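Long-range contacts in succinoglycan biosynthesis protein (Bacillus cereus ATCC 14579, PDB 2QGM), which is of unproven function but is probably a hydrolase-like enzyme of the erythromycin esterase family, with a possible part in succinoglycan biosynthesis: residues Glu112-Asn117 against Gly169-Ala174; Ala49-Thr54 against Val381-Phe386. One frame throughout, in Å; residues are numbered along the deposited sequence.

Contact 1. Residues Glu112-Asn117 against Gly169-Ala174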
loop_
_atom_site.group_PDB
_atom_site.type_symbol
_atom_site.label_atom_id
_atom_site.label_comp_id
_atom_site.label_asym_id
_atom_site.label_seq_id
_atom_site.Cartn_x
_atom_site.Cartn_y
_atom_site.Cartn_z
ATOM N N GLU A 112 2.657 0.818 -2.253
ATOM C CA GLU A 112 2.399 2.244 -2.370
ATOM C C GLU A 112 3.784 2.857 -2.558
ATOM O O GLU A 112 4.402 3.368 -1.619
ATOM C CB GLU A 112 1.740 2.772 -1.085
ATOM C CG GLU A 112 1.325 4.247 -1.138
ATOM C CD GLU A 112 0.838 4.791 0.200
ATOM O OE1 GLU A 112 0.585 3.999 1.135
ATOM O OE2 GLU A 112 0.698 6.029 0.306
ATOM N N GLU A 113 4.275 2.757 -3.788
ATOM C CA GLU A 113 5.585 3.267 -4.191
ATOM C C GLU A 113 5.393 3.596 -5.670
ATOM O O GLU A 113 4.576 2.971 -6.344
ATOM C CB GLU A 113 6.649 2.177 -4.000
ATOM C CG GLU A 113 8.062 2.535 -4.483
ATOM C CD GLU A 113 8.598 3.803 -3.854
ATOM O OE1 GLU A 113 8.546 4.876 -4.502
ATOM O OE2 GLU A 113 9.078 3.732 -2.706
ATOM N N ASP A 114 6.126 4.582 -6.168
ATOM C CA ASP A 114 5.962 4.992 -7.556
ATOM C C ASP A 114 6.220 3.907 -8.596
ATOM O O ASP A 114 7.116 3.069 -8.452
ATOM C CB ASP A 114 6.817 6.225 -7.860
ATOM C CG ASP A 114 6.440 7.426 -6.994
ATOM O OD1 ASP A 114 5.274 7.502 -6.544
ATOM O OD2 ASP A 114 7.306 8.303 -6.774
ATOM N N TRP A 115 5.407 3.941 -9.646
ATOM C CA TRP A 115 5.475 2.990 -10.753
ATOM C C TRP A 115 6.916 2.713 -11.187
ATOM O O TRP A 115 7.356 1.556 -11.224
ATOM C CB TRP A 115 4.651 3.531 -11.930
ATOM C CG TRP A 115 4.638 2.593 -13.094
ATOM C CD1 TRP A 115 5.503 2.579 -14.143
ATOM C CD2 TRP A 115 3.779 1.461 -13.265
ATOM N NE1 TRP A 115 5.242 1.504 -14.959
ATOM C CE2 TRP A 115 4.186 0.800 -14.443
ATOM C CE3 TRP A 115 2.700 0.938 -12.534
ATOM C CZ2 TRP A 115 3.557 -0.367 -14.911
ATOM C CZ3 TRP A 115 2.072 -0.222 -12.996
ATOM C CH2 TRP A 115 2.506 -0.858 -14.175
ATOM N N GLY A 116 7.652 3.780 -11.492
ATOM C CA GLY A 116 9.037 3.645 -11.921
ATOM C C GLY A 116 9.941 2.913 -10.946
ATOM O O GLY A 116 10.784 2.102 -11.349
ATOM N N ASN A 117 9.788 3.218 -9.663
ATOM C CA ASN A 117 10.583 2.566 -8.620
ATOM C C ASN A 117 10.188 1.101 -8.601
ATOM O O ASN A 117 11.016 0.221 -8.363
ATOM C CB ASN A 117 10.294 3.198 -7.264
ATOM C CG ASN A 117 10.962 4.549 -7.106
ATOM O OD1 ASN A 117 10.576 5.353 -6.258
ATOM N ND2 ASN A 117 11.994 4.794 -7.911
ATOM N N GLY A 169 4.730 -1.167 -8.524
ATOM C CA GLY A 169 4.705 0.134 -7.870
ATOM C C GLY A 169 3.390 0.782 -8.269
ATOM O O GLY A 169 3.221 1.194 -9.415
ATOM N N LEU A 170 2.456 0.862 -7.329
ATOM C CA LEU A 170 1.122 1.406 -7.591
ATOM C C LEU A 170 1.015 2.908 -7.794
ATOM O O LEU A 170 0.154 3.373 -8.546
ATOM C CB LEU A 170 0.186 1.063 -6.433
ATOM C CG LEU A 170 -0.047 -0.389 -6.027
ATOM C CD1 LEU A 170 -0.821 -0.402 -4.713
ATOM C CD2 LEU A 170 -0.807 -1.122 -7.115
ATOM N N ASP A 171 1.874 3.648 -7.103
ATOM C CA ASP A 171 1.839 5.107 -7.108
ATOM C C ASP A 171 2.291 5.871 -8.337
ATOM O O ASP A 171 2.998 5.358 -9.213
ATOM C CB ASP A 171 2.590 5.649 -5.887
ATOM C CG ASP A 171 1.762 6.647 -5.085
ATOM O OD1 ASP A 171 0.964 7.386 -5.696
ATOM O OD2 ASP A 171 1.919 6.697 -3.847
ATOM N N LEU A 172 1.866 7.131 -8.362
ATOM C CA LEU A 172 2.143 8.053 -9.454
ATOM C C LEU A 172 2.563 9.430 -8.936
ATOM O O LEU A 172 2.087 10.451 -9.432
ATOM C CB LEU A 172 0.884 8.208 -10.314
ATOM C CG LEU A 172 0.368 6.991 -11.090
ATOM C CD1 LEU A 172 -0.984 7.303 -11.740
ATOM C CD2 LEU A 172 1.390 6.622 -12.151
ATOM N N LYS A 173 3.444 9.473 -7.944
ATOM C CA LYS A 173 3.879 10.764 -7.419
ATOM C C LYS A 173 5.023 11.338 -8.251
ATOM O O LYS A 173 5.451 12.471 -8.037
ATOM C CB LYS A 173 4.287 10.632 -5.956
ATOM C CG LYS A 173 3.147 10.160 -5.073
ATOM C CD LYS A 173 3.496 10.233 -3.607
ATOM C CE LYS A 173 4.667 9.336 -3.281
ATOM N NZ LYS A 173 4.911 9.294 -1.813
ATOM N N ALA A 174 5.484 10.549 -9.220
ATOM C CA ALA A 174 6.560 10.943 -10.119
ATOM C C ALA A 174 6.734 9.895 -11.219
ATOM O O ALA A 174 6.378 8.727 -11.040
ATOM C CB ALA A 174 7.869 11.086 -9.345
HETATM O O HOH W 1 -0.170 7.415 -1.994
HETATM O O HOH W 2 3.875 6.468 -2.202
HETATM O O HOH W 3 5.526 -0.563 -11.380
HETATM O O HOH W 4 7.909 6.600 -11.406
#
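E113 and W115 join the 112-117 segment to D171 through its backbone, in a parallel bridge centred on D114 and D171. D171 N gives its hydrogen to E113 O at 2.9 Å, and W115 N returns a bond to D171 O at 2.8 Å. This is the tightly packed part. G169 has no side chain, which lets the chain at W115 come close: the CA atoms of G169 and W115 are 4.1 Å apart, and G169 O lies 3.2 Å from W115 CE3, oblique to the indole. The W115 ring reaches this position with CG anti to the backbone N (chi1 -178°). A water over the centre of one indole face links W115 O to G169 N, and another joins G116 N to A174 O. D114 OD1 receives K173 N at 3.0 Å, from well above the carboxylate plane, and lies against K173 CB and D171 CB, so the carboxylate is held over the 171-173 turn; A174 CB packs against OD2. D171 OD1 accepts from L172 N within its own turn and is hydrogen-bonded to H282 NE2.

The looser side is bridged by water. E112 lies alongside D171, its extended chain bringing OE2 to 4.4 Å from D171 OD2; one water donates to both oxygens and spans the gap. A second water donates to D171 OD2 at 2.6 Å and bonds weakly to E112 O and K173 NZ. The other oxygen of E112, OE1, is bonded to H306 N.

The contact marks the C-terminal ends of neighbouring parallel strands 108-111 and 166-171, where helix 115-127 begins. Helix 253-269 covers W115 and L172, with T259 bonded to W115 NE1, while helix 276-297 packs on L170 and D171 and sends H289 to L170 O.

Contact 2. Residues Ala49-Thr54 against Val381-Phe386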
loop_
_atom_site.group_PDB
_atom_site.type_symbol
_atom_site.label_atom_id
_atom_site.label_comp_id
_atom_site.label_asym_id
_atom_site.label_seq_id
_atom_site.Cartn_x
_atom_site.Cartn_y
_atom_site.Cartn_z
ATOM N N ALA A 49 -9.887 -12.753 20.299
ATOM C CA ALA A 49 -8.651 -12.445 19.582
ATOM C C ALA A 49 -7.761 -13.688 19.431
ATOM O O ALA A 49 -7.889 -14.649 20.191
ATOM C CB ALA A 49 -7.884 -11.330 20.327
ATOM N N ASN A 50 -6.883 -13.667 18.429
ATOM C CA ASN A 50 -5.938 -14.756 18.196
ATOM C C ASN A 50 -4.566 -14.128 18.385
ATOM O O ASN A 50 -4.096 -13.372 17.532
ATOM C CB ASN A 50 -6.073 -15.302 16.774
ATOM C CG ASN A 50 -7.429 -15.915 16.520
ATOM O OD1 ASN A 50 -7.757 -16.981 17.057
ATOM N ND2 ASN A 50 -8.234 -15.246 15.712
ATOM N N PRO A 51 -3.907 -14.418 19.514
ATOM C CA PRO A 51 -2.588 -13.844 19.774
ATOM C C PRO A 51 -1.461 -14.262 18.841
ATOM O O PRO A 51 -1.408 -15.395 18.356
ATOM C CB PRO A 51 -2.317 -14.251 21.217
ATOM C CG PRO A 51 -2.969 -15.590 21.300
ATOM C CD PRO A 51 -4.292 -15.356 20.587
ATOM N N LEU A 52 -0.557 -13.321 18.596
ATOM C CA LEU A 52 0.604 -13.562 17.755
ATOM C C LEU A 52 1.796 -13.722 18.696
ATOM O O LEU A 52 1.909 -13.015 19.704
ATOM C CB LEU A 52 0.808 -12.385 16.799
ATOM C CG LEU A 52 -0.365 -12.161 15.835
ATOM C CD1 LEU A 52 -0.104 -10.912 15.021
ATOM C CD2 LEU A 52 -0.553 -13.375 14.937
ATOM N N LYS A 53 2.675 -14.657 18.368
ATOM C CA LYS A 53 3.822 -14.950 19.209
ATOM C C LYS A 53 5.090 -14.172 18.912
ATOM O O LYS A 53 5.906 -13.947 19.803
ATOM C CB LYS A 53 4.147 -16.443 19.134
ATOM C CG LYS A 53 4.517 -16.895 17.730
ATOM C CD LYS A 53 5.062 -18.311 17.706
ATOM C CE LYS A 53 5.451 -18.706 16.286
ATOM N NZ LYS A 53 6.092 -20.055 16.190
ATOM N N THR A 54 5.266 -13.763 17.662
ATOM C CA THR A 54 6.482 -13.052 17.272
ATOM C C THR A 54 6.223 -12.245 16.011
ATOM O O THR A 54 5.166 -12.373 15.396
ATOM C CB THR A 54 7.604 -14.059 16.965
ATOM O OG1 THR A 54 8.806 -13.366 16.613
ATOM C CG2 THR A 54 7.201 -14.968 15.804
ATOM N N VAL A 381 -6.014 -5.179 26.241
ATOM C CA VAL A 381 -6.105 -6.615 26.033
ATOM C C VAL A 381 -4.797 -7.259 26.466
ATOM O O VAL A 381 -3.719 -6.803 26.080
ATOM C CB VAL A 381 -6.358 -6.924 24.558
ATOM C CG1 VAL A 381 -6.381 -8.425 24.340
ATOM C CG2 VAL A 381 -7.675 -6.290 24.133
ATOM N N PRO A 382 -4.874 -8.334 27.271
ATOM C CA PRO A 382 -3.665 -9.010 27.745
ATOM C C PRO A 382 -2.823 -9.790 26.742
ATOM O O PRO A 382 -2.296 -10.848 27.066
ATOM C CB PRO A 382 -4.184 -9.877 28.896
ATOM C CG PRO A 382 -5.544 -10.245 28.451
ATOM C CD PRO A 382 -6.076 -8.926 27.890
ATOM N N TYR A 383 -2.709 -9.267 25.526
ATOM C CA TYR A 383 -1.873 -9.873 24.495
ATOM C C TYR A 383 -1.045 -8.731 23.929
ATOM O O TYR A 383 -1.599 -7.688 23.584
ATOM C CB TYR A 383 -2.695 -10.473 23.356
ATOM C CG TYR A 383 -3.425 -11.750 23.688
ATOM C CD1 TYR A 383 -2.789 -12.789 24.363
ATOM C CD2 TYR A 383 -4.738 -11.941 23.278
ATOM C CE1 TYR A 383 -3.446 -13.988 24.617
ATOM C CE2 TYR A 383 -5.404 -13.128 23.527
ATOM C CZ TYR A 383 -4.757 -14.150 24.193
ATOM O OH TYR A 383 -5.427 -15.330 24.426
ATOM N N LYS A 384 0.267 -8.915 23.847
ATOM C CA LYS A 384 1.138 -7.875 23.304
ATOM C C LYS A 384 0.880 -7.683 21.812
ATOM O O LYS A 384 1.016 -6.580 21.292
ATOM C CB LYS A 384 2.604 -8.236 23.539
ATOM C CG LYS A 384 3.067 -8.044 24.979
ATOM C CD LYS A 384 4.387 -8.759 25.208
ATOM C CE LYS A 384 4.989 -8.400 26.553
ATOM N NZ LYS A 384 4.000 -8.540 27.653
HETATM N N MSE A 385 0.509 -8.762 21.128
HETATM C CA MSE A 385 0.209 -8.712 19.697
HETATM C C MSE A 385 -0.879 -9.717 19.369
HETATM O O MSE A 385 -0.879 -10.830 19.889
HETATM C CB MSE A 385 1.439 -9.061 18.871
HETATM C CG MSE A 385 2.641 -8.217 19.162
HETATM SE SE MSE A 385 4.087 -8.863 18.106
HETATM C CE MSE A 385 4.591 -10.393 19.152
ATOM N N PHE A 386 -1.804 -9.336 18.499
ATOM C CA PHE A 386 -2.871 -10.243 18.144
ATOM C C PHE A 386 -3.639 -9.847 16.891
ATOM O O PHE A 386 -3.563 -8.703 16.433
ATOM C CB PHE A 386 -3.861 -10.381 19.304
ATOM C CG PHE A 386 -4.460 -9.083 19.760
ATOM C CD1 PHE A 386 -3.785 -8.275 20.677
ATOM C CD2 PHE A 386 -5.713 -8.679 19.298
ATOM C CE1 PHE A 386 -4.348 -7.083 21.135
ATOM C CE2 PHE A 386 -6.288 -7.487 19.747
ATOM C CZ PHE A 386 -5.605 -6.686 20.670
#
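P51 and F386 form an antiparallel non-hydrogen-bonded pair with CA atoms 4.0 Å apart, beside which L52 N donates an almost straight hydrogen bond (175°) to M385 O at 2.8 Å. P51 CA adds a C-H...O contact to the same carbonyl oxygen.

On the face carrying P51 and F386, the proline ring lies over the Y383 phenol in a CH-pi contact: P51 CB stands 3.5 Å from the centroid of the Y383 ring, only 12° off the normal, while CG and CD spread toward CZ. A49 CB approaches the edge of that ring near its plane. At an oblique angle to the other ring, A49 CB comes to 3.6 Å from F386 CD2. F386 CB lies against P51 CA because the two residues are paired, and it also meets N50 O; CG, set between backbone N and carbonyl carbon, turns the ring away from the proline, toward A49 and on to the ring of H435.

Further along, L52 and M385 pack CB to CB at 4.0 Å, with L52 CG resting against the F386 backbone. The selenomethionine side chain of M385 bends at its last torsion (-79°), which carries M385 CE to 3.7 Å from T54 N, alongside the backbone leaving K53. T54 OG1 is bonded to E56 N.

Strand 50-51 is one outermost strand of the eight-stranded mixed sheet, and a backbone bond of N50 with L387 extends its pairing. Strand 385-389 pairs on its other side with 432-439, by backbone bonds of F386 with H435 and K384 with R437. Helix 87-104 covers L52 through M92, helix 65-71 meets N50, and helix 37-48, leading into strand 50-51, touches V381.

Overall arrangement
From the N terminus, helix 37-48 runs into the 49-54 segment, which opens the long loop of contact 2; 326 residues pass before V381-F386 closes it. Contact 1 is nested inside, its own much shorter loop of 51 residues running from E112-N117 to G169-A174 through helices 115-127 and 143-157. The two do not cross. Both reach the eight-stranded mixed sheet, but at opposite edges: contact 2 adds short strand 50-51 beside 385-389, and contact 1 joins the ends of strands 108-111 and 166-171. Their centres are 34 Å apart and their nearest atoms about 20 Å, so they touch nowhere and are related through the sheet.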